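Local coordinates for protein actibind (Aspergillus niger, PDB 3D3Z) that cleaves RNA as a secreted ribonuclease of the T2 family, with little base specificity and probably a preference for adenylic acid, at residues S29-Q34 and W54-D59; Y169-I174 and C225-I230; D8-C13 and C21-P26; Y153-D158 and D176-I181; P40-S45 and P233-S238. All coordinates share one frame; numbering follows the deposited sequence. Where two conformers were deposited one is given.

Interaction 1. Residues S29-Q34 and W54-D59; sequences SLLQTQ and WPDNCD
Trp54 and Leu31 form a hydrogen-bonded pair between two antiparallel strands of the central sheet of the RNase T2 fold, strand 29-35 running beside strand 49-56. Leu31 N gives a bond to Trp54 O and Trp54 N returns one to Leu31 O, while Ser29 and Asp56 make the second such pair, with Asp56 N 2.6 Å from Ser29 O. Trp54 carries most of the side-chain contact, on the face it shares with Leu31 and Asp56. From CB, which sits 4.2 Å from Leu31 O, its CG is turned away from the carbonyl carbon (chi1 -51°) and the indole swings along the sheet toward Thr33. CE3 meets Leu31 CD2 at 3.9 Å. Over the six-membered ring lies Thr33 CG2, 3.5 Å from the centroid and 5° off the normal, a CH-pi contact almost square on. Further round the ring, Thr33 OG1 lies 3.5 Å from Trp54 CZ2 and about as near CE2. NE1 is hydrogen-bonded to Glu111 and the ring stacks with His115, which places the indole beside two residues that are probably part of the catalytic site. Both leucine methyls lie against the Asp56 carboxylate, Leu31 CD1 3.5 Å from Asp56 CG.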
# COMPACT_ATOMS: atom_id res chain seq x y z
N SER A 29 11.66 0.26 4.77
CA SER A 29 11.14 0.13 3.41
C SER A 29 9.62 -0.03 3.51
O SER A 29 9.12 -1.02 4.04
CB SER A 29 11.78 -1.06 2.64
OG SER A 29 11.18 -1.14 1.37
N LEU A 30 8.91 0.97 3.01
CA LEU A 30 7.45 1.01 3.11
C LEU A 30 6.88 0.67 1.74
O LEU A 30 7.12 1.37 0.80
CB LEU A 30 6.94 2.39 3.56
CG LEU A 30 6.94 2.73 5.05
CD1 LEU A 30 5.80 1.98 5.73
CD2 LEU A 30 8.18 2.43 5.71
N LEU A 31 6.06 -0.37 1.69
CA LEU A 31 5.48 -0.88 0.45
C LEU A 31 4.02 -0.53 0.37
O LEU A 31 3.24 -1.00 1.18
CB LEU A 31 5.64 -2.41 0.36
CG LEU A 31 7.03 -3.00 0.13
CD1 LEU A 31 8.11 -2.65 1.22
CD2 LEU A 31 6.85 -4.50 0.04
N GLN A 32 3.66 0.29 -0.61
CA GLN A 32 2.26 0.52 -0.95
C GLN A 32 1.89 -0.54 -1.99
O GLN A 32 2.37 -0.54 -3.11
CB GLN A 32 1.99 1.92 -1.46
CG GLN A 32 0.51 2.39 -1.30
CD GLN A 32 -0.49 1.66 -2.20
OE1 GLN A 32 -0.55 1.88 -3.42
NE2 GLN A 32 -1.40 0.88 -1.56
N THR A 33 1.01 -1.45 -1.58
CA THR A 33 0.69 -2.63 -2.41
C THR A 33 -0.72 -2.52 -2.98
O THR A 33 -1.62 -1.95 -2.34
CB THR A 33 0.86 -3.92 -1.62
OG1 THR A 33 -0.03 -3.92 -0.50
CG2 THR A 33 2.28 -4.00 -1.12
N GLN A 34 -0.91 -3.04 -4.20
CA GLN A 34 -2.16 -2.96 -4.90
C GLN A 34 -2.60 -4.28 -5.56
O GLN A 34 -1.78 -5.15 -5.84
CB GLN A 34 -2.03 -1.88 -5.98
CG GLN A 34 -1.66 -0.52 -5.47
CD GLN A 34 -1.57 0.53 -6.56
OE1 GLN A 34 -2.02 0.29 -7.71
NE2 GLN A 34 -1.12 1.72 -6.19
N TRP A 54 2.98 -1.82 3.93
CA TRP A 54 3.75 -2.79 4.67
C TRP A 54 5.13 -2.26 4.96
O TRP A 54 5.83 -1.82 4.02
CB TRP A 54 3.94 -4.11 3.88
CG TRP A 54 2.72 -4.72 3.31
CD1 TRP A 54 1.41 -4.56 3.72
CD2 TRP A 54 2.68 -5.66 2.25
NE1 TRP A 54 0.56 -5.29 2.91
CE2 TRP A 54 1.31 -6.00 2.02
CE3 TRP A 54 3.65 -6.23 1.43
CZ2 TRP A 54 0.91 -6.89 1.00
CZ3 TRP A 54 3.24 -7.13 0.42
CH2 TRP A 54 1.88 -7.44 0.21
N PRO A 55 5.54 -2.30 6.23
CA PRO A 55 6.95 -2.07 6.61
C PRO A 55 7.86 -3.30 6.40
O PRO A 55 7.70 -4.33 7.05
CB PRO A 55 6.85 -1.70 8.10
CG PRO A 55 5.58 -2.42 8.58
CD PRO A 55 4.68 -2.57 7.40
N ASP A 56 8.79 -3.21 5.47
CA ASP A 56 9.78 -4.23 5.30
C ASP A 56 11.04 -3.71 5.94
O ASP A 56 11.35 -2.48 5.89
CB ASP A 56 10.11 -4.47 3.83
CG ASP A 56 9.16 -5.46 3.10
OD1 ASP A 56 8.04 -5.78 3.60
OD2 ASP A 56 9.61 -5.90 2.00
N ASN A 57 11.80 -4.64 6.49
CA ASN A 57 13.18 -4.42 6.78
C ASN A 57 13.93 -4.05 5.53
O ASN A 57 13.47 -4.26 4.38
CB ASN A 57 13.76 -5.66 7.42
CG ASN A 57 13.09 -5.99 8.68
OD1 ASN A 57 12.71 -5.09 9.46
ND2 ASN A 57 12.92 -7.27 8.93
N CYS A 58 15.08 -3.42 5.74
CA CYS A 58 15.83 -2.89 4.61
C CYS A 58 16.40 -4.00 3.70
O CYS A 58 16.66 -3.76 2.55
CB CYS A 58 16.91 -1.94 5.09
SG CYS A 58 16.19 -0.49 6.01
N ASP A 59 16.54 -5.21 4.24
CA ASP A 59 17.02 -6.37 3.48
C ASP A 59 15.89 -7.16 2.80
O ASP A 59 16.13 -8.24 2.23
CB ASP A 59 17.85 -7.30 4.38
CG ASP A 59 17.06 -7.90 5.47
OD1 ASP A 59 15.84 -7.61 5.57
OD2 ASP A 59 17.66 -8.69 6.26

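Interaction 2. Residues Y169-I174 and C225-I230; sequences YKLSDI and CKDSGI
A G1 beta bulge, in which Gly229 and Ile230 both face Tyr169, joins the C-terminal loop to the start of helix 171-179. Tyr169 N bonds to Ile230 O at 2.8 Å, a bent bond (131° at the hydrogen), and Ile230 N bonds back to Tyr169 O. Gly229 takes the positive phi of the bulge (81°). Where the helix begins, behind Lys170 at the N-cap, the loop supplies an acceptor: Leu171 N reaches Asp227 O at 3.0 Å, from well above the carbonyl plane. A water bound to the same oxygen accepts from Ser172 N, so two amides of the first helical turn are served by one loop carbonyl. Beside these bonds the apolar side chains close up. Ile230 CD1 lies 3.9 Å from Leu171 CB and meets Ile174 CD1 tip to tip at 3.7 Å. Leu171 extends CD1 to Cys225 CB, 4.1 Å away, its CG lying opposite the backbone N (chi1 -176°). Cys225 is disulfide-bonded to Cys191 of strand 188-192, and Val189 of that strand packs on Leu171 and Ile174. A single antiparallel bridge thus ties the loop to the helix start, with the pairing and glycine conformation typical of a G1 beta bulge.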
# COMPACT_ATOMS: atom_id res chain seq x y z
N TYR A 169 1.17 -8.89 -22.97
CA TYR A 169 2.09 -7.80 -22.69
C TYR A 169 3.42 -8.30 -22.20
O TYR A 169 3.54 -9.44 -21.69
CB TYR A 169 1.47 -6.79 -21.69
CG TYR A 169 0.23 -6.09 -22.18
CD1 TYR A 169 0.31 -5.04 -23.08
CD2 TYR A 169 -1.05 -6.49 -21.74
CE1 TYR A 169 -0.83 -4.42 -23.54
CE2 TYR A 169 -2.20 -5.86 -22.20
CZ TYR A 169 -2.08 -4.83 -23.09
OH TYR A 169 -3.20 -4.17 -23.54
N LYS A 170 4.41 -7.44 -22.37
CA LYS A 170 5.79 -7.70 -21.94
C LYS A 170 6.07 -7.11 -20.55
O LYS A 170 5.71 -6.00 -20.27
CB LYS A 170 6.79 -7.16 -22.99
CG LYS A 170 6.83 -8.05 -24.29
CD LYS A 170 7.05 -7.24 -25.59
CE LYS A 170 6.24 -7.77 -26.82
NZ LYS A 170 6.37 -6.83 -28.05
N LEU A 171 6.78 -7.86 -19.72
CA LEU A 171 7.07 -7.42 -18.38
C LEU A 171 7.77 -6.08 -18.33
O LEU A 171 7.46 -5.23 -17.48
CB LEU A 171 7.90 -8.45 -17.63
CG LEU A 171 8.21 -8.19 -16.17
CD1 LEU A 171 6.92 -7.89 -15.32
CD2 LEU A 171 8.98 -9.37 -15.61
N SER A 172 8.76 -5.91 -19.21
CA SER A 172 9.59 -4.72 -19.20
C SER A 172 8.75 -3.50 -19.54
O SER A 172 9.06 -2.43 -19.05
CB SER A 172 10.79 -4.87 -20.17
OG SER A 172 10.39 -4.51 -21.48
N ASP A 173 7.75 -3.64 -20.40
CA ASP A 173 6.87 -2.53 -20.75
C ASP A 173 6.00 -2.10 -19.54
O ASP A 173 5.81 -0.89 -19.30
CB ASP A 173 5.97 -2.90 -21.94
CG ASP A 173 6.72 -2.85 -23.32
OD1 ASP A 173 7.85 -2.34 -23.35
OD2 ASP A 173 6.17 -3.30 -24.33
N ILE A 174 5.48 -3.11 -18.83
CA ILE A 174 4.66 -2.94 -17.59
C ILE A 174 5.52 -2.20 -16.56
O ILE A 174 5.11 -1.18 -16.01
CB ILE A 174 4.18 -4.31 -17.02
CG1 ILE A 174 3.14 -4.95 -17.96
CG2 ILE A 174 3.59 -4.16 -15.57
CD1 ILE A 174 2.95 -6.42 -17.74
N CYS A 225 6.51 -12.81 -12.75
CA CYS A 225 5.92 -12.96 -14.05
C CYS A 225 6.98 -13.47 -15.04
O CYS A 225 8.19 -13.33 -14.82
CB CYS A 225 5.41 -11.64 -14.59
SG CYS A 225 4.14 -10.84 -13.53
N LYS A 226 6.47 -14.05 -16.12
CA LYS A 226 7.26 -14.35 -17.30
C LYS A 226 7.54 -13.05 -18.04
O LYS A 226 6.80 -12.04 -17.90
CB LYS A 226 6.52 -15.31 -18.23
CG LYS A 226 6.16 -16.67 -17.61
CD LYS A 226 7.39 -17.45 -17.13
CE LYS A 226 6.97 -18.75 -16.39
NZ LYS A 226 7.92 -19.92 -16.58
N ASP A 227 8.59 -13.08 -18.87
CA ASP A 227 9.03 -11.87 -19.52
C ASP A 227 8.03 -11.41 -20.54
O ASP A 227 8.07 -10.24 -20.95
CB ASP A 227 10.41 -12.07 -20.14
CG ASP A 227 11.44 -12.40 -19.11
OD1 ASP A 227 11.52 -11.65 -18.10
OD2 ASP A 227 12.15 -13.40 -19.27
N SER A 228 7.14 -12.31 -20.94
CA SER A 228 6.11 -12.01 -21.92
C SER A 228 4.89 -12.96 -21.85
O SER A 228 4.86 -13.94 -21.10
CB SER A 228 6.71 -12.01 -23.35
OG SER A 228 7.10 -13.32 -23.71
N GLY A 229 3.90 -12.64 -22.67
CA GLY A 229 2.65 -13.37 -22.76
C GLY A 229 1.70 -12.95 -21.64
O GLY A 229 0.68 -13.62 -21.45
N ILE A 230 2.02 -11.86 -20.93
CA ILE A 230 1.25 -11.46 -19.71
C ILE A 230 -0.15 -10.98 -20.06
O ILE A 230 -0.34 -10.09 -20.91
CB ILE A 230 1.98 -10.39 -18.85
CG1 ILE A 230 3.26 -10.97 -18.24
CG2 ILE A 230 1.09 -9.91 -17.66
CD1 ILE A 230 4.32 -9.86 -17.80
O HOH W 1 10.06 -8.13 -20.89

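Interaction 3. Residues D8-C13 and C21-P26; sequences DSPLSC and CCFNSP
Two irregular segments of the disulfide-rich N-terminal region come nearest at Ser12 and Asn24, their CA atoms 5.7 Å apart, without a direct hydrogen bond between them. Water fills that role at two places: one molecule lies 2.6 Å from both Pro10 O and Cys22 O, and another accepts from Cys13 N while donating to Asn24 O. Phe23 carries the side-chain contact. Its CG is anti to the backbone N (chi1 -163°), which brings the ring edge up to the 10-12 backbone. The carbonyls of Pro10 and Leu11 come to that edge close to the ring plane, with Pro10 O 3.4 Å from Phe23 CE1 and Leu11 O 3.6 Å from the same carbon, so the partly positive ring hydrogens probably face the oxygens. Pro10 CG adds an apolar contact to CD1 of Phe23 at 4.2 Å. Cystines pin the surroundings: Cys22 is joined to Cys5, Cys21 to Cys126, and Cys13 to Cys58 in the loop just after strand 49-56. The hydroxyl of Ser12 is engaged with Gly28 O and Val205 N, and the amide oxygen of Asn24 with Thr121, which fixes the two residues against strand 195-206 and the loop after helix 104-116. Between them the beta carbon of Ser12 rests on a carbonyl oxygen, Ser12 CB lying 3.4 Å from Asn24 O.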
# COMPACT_ATOMS: atom_id res chain seq x y z
N ASP A 8 13.59 17.81 6.38
CA ASP A 8 14.92 17.30 6.06
C ASP A 8 15.35 16.20 7.04
O ASP A 8 16.54 16.00 7.28
CB ASP A 8 15.91 18.45 5.95
CG ASP A 8 15.61 19.33 4.75
OD1 ASP A 8 15.93 18.91 3.62
OD2 ASP A 8 15.02 20.41 4.93
N SER A 9 14.37 15.46 7.57
CA SER A 9 14.65 14.28 8.38
C SER A 9 15.45 13.25 7.53
O SER A 9 15.26 13.21 6.32
CB SER A 9 13.35 13.66 8.90
OG SER A 9 12.66 14.52 9.78
N PRO A 10 16.31 12.43 8.17
CA PRO A 10 17.10 11.48 7.41
C PRO A 10 16.27 10.28 6.87
O PRO A 10 15.40 9.71 7.59
CB PRO A 10 18.12 11.00 8.42
CG PRO A 10 17.43 11.09 9.73
CD PRO A 10 16.56 12.29 9.62
N LEU A 11 16.58 9.90 5.63
CA LEU A 11 15.85 8.88 4.90
C LEU A 11 16.05 7.50 5.53
O LEU A 11 17.20 7.10 5.84
CB LEU A 11 16.30 8.91 3.43
CG LEU A 11 15.46 8.33 2.32
CD1 LEU A 11 14.07 8.91 2.14
CD2 LEU A 11 16.31 8.53 1.04
N SER A 12 14.95 6.80 5.76
CA SER A 12 15.01 5.44 6.27
C SER A 12 15.76 4.54 5.25
O SER A 12 15.76 4.82 4.07
CB SER A 12 13.61 4.87 6.59
OG SER A 12 12.78 4.90 5.45
N CYS A 13 16.36 3.49 5.78
CA CYS A 13 17.18 2.50 5.07
C CYS A 13 18.45 3.05 4.44
O CYS A 13 19.47 2.40 4.55
CB CYS A 13 16.41 1.72 3.98
SG CYS A 13 15.25 0.58 4.63
N CYS A 21 10.29 8.14 16.93
CA CYS A 21 9.12 8.65 16.25
C CYS A 21 9.38 9.34 14.92
O CYS A 21 8.43 9.49 14.13
CB CYS A 21 8.29 9.55 17.19
SG CYS A 21 7.59 8.66 18.48
N CYS A 22 10.63 9.78 14.65
CA CYS A 22 10.96 10.44 13.41
C CYS A 22 11.92 9.63 12.53
O CYS A 22 12.59 10.19 11.64
CB CYS A 22 11.53 11.83 13.67
SG CYS A 22 10.23 13.02 14.20
N PHE A 23 12.01 8.33 12.82
CA PHE A 23 12.81 7.43 11.98
C PHE A 23 12.24 6.01 11.89
O PHE A 23 12.21 5.30 12.89
CB PHE A 23 14.26 7.36 12.49
CG PHE A 23 15.22 6.81 11.46
CD1 PHE A 23 15.42 7.48 10.27
CD2 PHE A 23 15.85 5.57 11.66
CE1 PHE A 23 16.29 6.97 9.30
CE2 PHE A 23 16.70 5.03 10.69
CZ PHE A 23 16.92 5.75 9.52
N ASN A 24 11.81 5.61 10.70
CA ASN A 24 11.26 4.28 10.46
C ASN A 24 12.36 3.22 10.40
O ASN A 24 13.21 3.23 9.49
CB ASN A 24 10.37 4.26 9.18
CG ASN A 24 9.03 4.97 9.38
OD1 ASN A 24 8.09 4.41 9.97
ND2 ASN A 24 8.93 6.20 8.86
N SER A 25 12.36 2.36 11.41
CA SER A 25 13.38 1.36 11.61
C SER A 25 12.89 0.40 12.66
O SER A 25 12.35 0.83 13.71
CB SER A 25 14.69 2.00 12.06
OG SER A 25 15.74 1.06 12.19
N PRO A 26 13.10 -0.91 12.43
CA PRO A 26 13.81 -1.55 11.31
C PRO A 26 13.00 -1.56 9.99
O PRO A 26 13.56 -1.78 8.92
CB PRO A 26 14.11 -2.97 11.82
CG PRO A 26 13.07 -3.26 12.83
CD PRO A 26 12.57 -1.90 13.39
O HOH W 2 13.33 10.15 9.11
O HOH W 3 15.43 2.38 8.23

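Interaction 4. Residues Y153-D158 and D176-I181; sequences YTALSD and DALAAI
Leu156 and Leu178 interlock where two helices of the alpha+beta RNase T2 fold, 152-158 and 171-179, lie against each other. The closest carbons are Leu156 CG and Leu178 CD2, 3.6 Å apart. Both leucines have CG anti to the carbonyl carbon, which carries their branched ends in between the helices although neither CB is aimed straight across. CD2 of Leu156 also touches the small side chain of Ala177, at 4.0 Å from its CB. Ala155 points straight at the other segment, its CB meeting Leu178 CD2 and Ile181, with Ile181 CD1 and CG2 each about 3.7 Å from Ala155 CB. The isoleucine reaches it from further along the segment, CG1 standing between its backbone N and carbonyl carbon (chi1 65°), which turns both branches to the alanine. The alanines keep the backbones near each other, 5.4 Å separating Leu156 CA from Ala177 CA. No direct hydrogen bond crosses the contact; instead a water, 2.7 Å from Ala155 O, donates to that oxygen and to Ala177 O and links the two carbonyls.

Further out, the sheet lies behind one side: Leu199 and Tyr201 of strand 195-206 pack on Leu178, and Tyr201 on Ile181 as well. Tyr232 of the C-terminal loop packs on Leu156, while Ala159 meets Ala177. Near the start of helix 152-158 Thr154 OG1 is bonded to Asp151. The alanine methyl also rests on the water-linked carbonyl of the partner helix, Ala155 CB lying 3.6 Å from Ala177 O.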
# COMPACT_ATOMS: atom_id res chain seq x y z
N TYR A 153 -3.45 2.01 -13.13
CA TYR A 153 -4.24 1.87 -14.35
C TYR A 153 -3.92 2.95 -15.39
O TYR A 153 -3.73 2.62 -16.58
CB TYR A 153 -5.73 1.89 -14.09
CG TYR A 153 -6.53 1.58 -15.33
CD1 TYR A 153 -6.97 0.28 -15.56
CD2 TYR A 153 -6.80 2.55 -16.32
CE1 TYR A 153 -7.69 -0.04 -16.67
CE2 TYR A 153 -7.52 2.22 -17.48
CZ TYR A 153 -7.95 0.91 -17.63
OH TYR A 153 -8.67 0.50 -18.74
N THR A 154 -3.88 4.20 -14.96
CA THR A 154 -3.59 5.30 -15.86
C THR A 154 -2.14 5.30 -16.32
O THR A 154 -1.87 5.57 -17.48
CB THR A 154 -3.92 6.64 -15.22
OG1 THR A 154 -5.32 6.65 -14.94
CG2 THR A 154 -3.64 7.79 -16.20
N ALA A 155 -1.21 4.99 -15.44
CA ALA A 155 0.19 4.92 -15.85
C ALA A 155 0.37 3.85 -16.95
O ALA A 155 1.13 4.04 -17.90
CB ALA A 155 1.08 4.63 -14.67
N LEU A 156 -0.31 2.71 -16.78
CA LEU A 156 -0.29 1.62 -17.77
C LEU A 156 -1.00 2.05 -19.05
O LEU A 156 -0.46 1.92 -20.14
CB LEU A 156 -0.88 0.32 -17.20
CG LEU A 156 0.00 -0.41 -16.17
CD1 LEU A 156 -0.83 -1.40 -15.33
CD2 LEU A 156 1.20 -1.15 -16.77
N SER A 157 -2.20 2.58 -18.91
CA SER A 157 -2.96 3.07 -20.03
C SER A 157 -2.20 4.04 -20.94
O SER A 157 -2.34 3.97 -22.19
CB SER A 157 -4.21 3.78 -19.55
OG SER A 157 -5.09 3.98 -20.63
N ASP A 158 -1.45 4.96 -20.32
CA ASP A 158 -0.72 6.04 -21.00
C ASP A 158 0.43 5.50 -21.84
O ASP A 158 0.93 6.19 -22.74
CB ASP A 158 -0.08 7.00 -19.98
CG ASP A 158 -1.06 7.95 -19.33
OD1 ASP A 158 -2.23 8.08 -19.77
OD2 ASP A 158 -0.64 8.59 -18.34
N ASP A 176 8.27 -0.41 -16.99
CA ASP A 176 8.65 0.93 -17.40
C ASP A 176 7.49 1.91 -17.20
O ASP A 176 7.70 3.03 -16.71
CB ASP A 176 9.11 0.98 -18.87
CG ASP A 176 10.41 0.22 -19.13
OD1 ASP A 176 11.16 -0.13 -18.20
OD2 ASP A 176 10.69 -0.00 -20.34
N ALA A 177 6.28 1.48 -17.59
CA ALA A 177 5.08 2.29 -17.52
C ALA A 177 4.79 2.76 -16.08
O ALA A 177 4.35 3.91 -15.85
CB ALA A 177 3.90 1.52 -18.05
N LEU A 178 5.10 1.88 -15.13
CA LEU A 178 4.78 2.10 -13.71
C LEU A 178 5.93 2.80 -13.01
O LEU A 178 5.72 3.62 -12.12
CB LEU A 178 4.44 0.76 -13.05
CG LEU A 178 3.14 0.12 -13.59
CD1 LEU A 178 2.98 -1.28 -13.03
CD2 LEU A 178 1.85 0.97 -13.37
N ALA A 179 7.15 2.52 -13.47
CA ALA A 179 8.33 3.23 -13.03
C ALA A 179 8.19 4.74 -13.27
O ALA A 179 8.78 5.55 -12.53
CB ALA A 179 9.57 2.66 -13.73
N ALA A 180 7.42 5.11 -14.28
CA ALA A 180 7.19 6.51 -14.70
C ALA A 180 6.41 7.35 -13.68
O ALA A 180 6.50 8.58 -13.69
CB ALA A 180 6.45 6.52 -16.01
N ILE A 181 5.60 6.69 -12.84
CA ILE A 181 4.91 7.37 -11.73
C ILE A 181 5.58 7.13 -10.37
O ILE A 181 5.00 7.45 -9.31
CB ILE A 181 3.42 7.01 -11.68
CG1 ILE A 181 3.22 5.52 -11.37
CG2 ILE A 181 2.70 7.46 -12.93
CD1 ILE A 181 1.76 5.19 -11.10
O HOH W 4 3.42 5.45 -17.60

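Interaction 5. Residues P40-S45 and P233-S238; sequences PSDGPS and PPKYSS. With EDO (1,2-ethanediol), chain F.
Lys235 and Tyr236, near the C-terminal end of the ordered chain, grip the 40-45 loop from two directions. Lys235 comes first. Its backbone N donates to a water that in turn donates to Ser45 O, and its extended side chain runs into the loop until NZ lies between two carbonyls, 2.7 Å from Asp42 O and 3.2 Å from Pro44 O. Ser47 O is a further acceptor for the same ammonium, and Trp36 makes a cation-pi contact with the lysine. The carboxylate of Asp42 stays beyond salt-bridge range, Asp42 OD1 being 4.1 Å from Lys235 NZ, but a water joins the two. Tyr236 follows, its backbone N held by Ser41 OG at 2.9 Å, a hydroxyl also bonded to Tyr38 O. With CG anti to the carbonyl carbon (chi1 -52°), the phenol lies back across the loop: Ser41 CB stands over one ring face in a CH-pi contact, 3.7 Å from the centroid, and Tyr236 OH gives its proton to Gly43 O at 2.6 Å, in the carbonyl plane on a lone pair. Gly43 N also weakly binds a 1,2-ethanediol, probably from the crystallisation liquor. The Asp42 side chain lies about 4 Å from the bound uridine-like ligand and packs on Pro96 and Tyr98 of its pocket. The C-terminal tail thereby braces the 40-45 loop that borders the nucleoside pocket of this T2 ribonuclease.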
# COMPACT_ATOMS: atom_id res chain seq x y z
N PRO A 40 -13.07 -13.07 -8.83
CA PRO A 40 -14.10 -12.06 -9.09
C PRO A 40 -13.51 -10.65 -9.18
O PRO A 40 -12.50 -10.32 -8.54
CB PRO A 40 -15.03 -12.20 -7.88
CG PRO A 40 -14.13 -12.67 -6.79
CD PRO A 40 -13.08 -13.50 -7.41
N SER A 41 -14.15 -9.83 -9.98
CA SER A 41 -13.84 -8.42 -10.09
C SER A 41 -14.39 -7.54 -8.92
O SER A 41 -15.45 -7.80 -8.35
CB SER A 41 -14.41 -7.88 -11.39
OG SER A 41 -13.84 -8.45 -12.53
N ASP A 42 -13.64 -6.49 -8.59
CA ASP A 42 -14.06 -5.48 -7.58
C ASP A 42 -13.50 -4.12 -8.06
O ASP A 42 -12.67 -4.07 -9.03
CB ASP A 42 -13.60 -5.85 -6.18
CG ASP A 42 -12.08 -5.96 -6.08
OD1 ASP A 42 -11.36 -5.19 -6.77
OD2 ASP A 42 -11.60 -6.85 -5.37
N GLY A 43 -13.98 -3.04 -7.45
CA GLY A 43 -13.46 -1.72 -7.74
C GLY A 43 -13.95 -1.24 -9.08
O GLY A 43 -14.81 -1.88 -9.71
N PRO A 44 -13.50 -0.03 -9.47
CA PRO A 44 -13.86 0.44 -10.80
C PRO A 44 -13.21 -0.46 -11.87
O PRO A 44 -12.15 -1.06 -11.65
CB PRO A 44 -13.31 1.87 -10.85
CG PRO A 44 -12.86 2.22 -9.46
CD PRO A 44 -12.68 0.94 -8.71
N SER A 45 -13.86 -0.54 -13.02
CA SER A 45 -13.35 -1.33 -14.15
C SER A 45 -11.98 -0.79 -14.60
O SER A 45 -11.18 -1.53 -15.19
CB SER A 45 -14.35 -1.29 -15.31
OG SER A 45 -14.34 -0.03 -15.96
N PRO A 233 -6.36 -9.14 -17.63
CA PRO A 233 -7.78 -9.46 -17.85
C PRO A 233 -8.74 -8.31 -17.55
O PRO A 233 -8.52 -7.58 -16.56
CB PRO A 233 -8.02 -10.67 -16.94
CG PRO A 233 -6.66 -11.17 -16.56
CD PRO A 233 -5.76 -10.00 -16.58
N PRO A 234 -9.73 -8.08 -18.44
CA PRO A 234 -10.72 -7.05 -18.21
C PRO A 234 -11.60 -7.41 -17.00
O PRO A 234 -11.92 -8.57 -16.80
CB PRO A 234 -11.54 -7.03 -19.52
CG PRO A 234 -10.69 -7.69 -20.53
CD PRO A 234 -9.95 -8.74 -19.75
N LYS A 235 -11.90 -6.41 -16.16
CA LYS A 235 -12.85 -6.62 -15.07
C LYS A 235 -14.27 -6.71 -15.62
O LYS A 235 -14.56 -6.09 -16.63
CB LYS A 235 -12.74 -5.50 -14.02
CG LYS A 235 -11.41 -5.43 -13.33
CD LYS A 235 -11.49 -4.41 -12.19
CE LYS A 235 -10.32 -4.44 -11.29
NZ LYS A 235 -10.37 -3.32 -10.32
N TYR A 236 -15.12 -7.48 -14.95
CA TYR A 236 -16.57 -7.56 -15.25
C TYR A 236 -16.74 -8.04 -16.71
O TYR A 236 -17.61 -7.59 -17.41
CB TYR A 236 -17.27 -6.20 -15.00
CG TYR A 236 -16.99 -5.63 -13.59
CD1 TYR A 236 -17.44 -6.28 -12.44
CD2 TYR A 236 -16.26 -4.44 -13.42
CE1 TYR A 236 -17.12 -5.78 -11.17
CE2 TYR A 236 -15.94 -3.93 -12.16
CZ TYR A 236 -16.36 -4.61 -11.04
OH TYR A 236 -16.12 -4.11 -9.79
N SER A 237 -15.90 -8.97 -17.14
CA SER A 237 -15.73 -9.27 -18.57
C SER A 237 -16.92 -9.93 -19.28
O SER A 237 -17.33 -9.48 -20.37
CB SER A 237 -14.50 -10.14 -18.81
OG SER A 237 -14.54 -10.68 -20.12
N SER A 238 -17.42 -11.01 -18.70
CA SER A 238 -18.54 -11.80 -19.32
C SER A 238 -18.09 -12.56 -20.60
O SER A 238 -17.93 -13.82 -20.60
CB SER A 238 -19.78 -10.91 -19.59
OG SER A 238 -19.58 -10.06 -20.73
C1 EDO F . -17.41 -3.17 -5.18
O1 EDO F . -16.61 -4.20 -5.79
C2 EDO F . -16.50 -2.31 -4.30
O2 EDO F . -15.30 -1.91 -4.99
O HOH W 5 -8.90 -4.61 -8.07
O HOH W 6 -11.02 -3.70 -16.99

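How the interactions relate
Along the chain interaction 3 comes first and is complete before interaction 1 begins, and the two are joined by the Cys13-Cys58 disulfide, their centres 14 Å apart. Interaction 1 lies nearest the middle of the molecule, in the central sheet. Interactions 2 and 4 both use helix 171-179, with centres 14 Å apart, and meet where Ile174 O packs on Leu156 CD2. Interaction 5 spans most of the sequence, enclosing both of them between its segments, and its 233-238 segment follows shortly after 225-230. Interactions 3 and 5 stand on opposite sides of the chain's centre, their centres 39 Å apart, so they secure opposite ends, one tied by disulfide to Cys58, the other beside the nucleoside pocket.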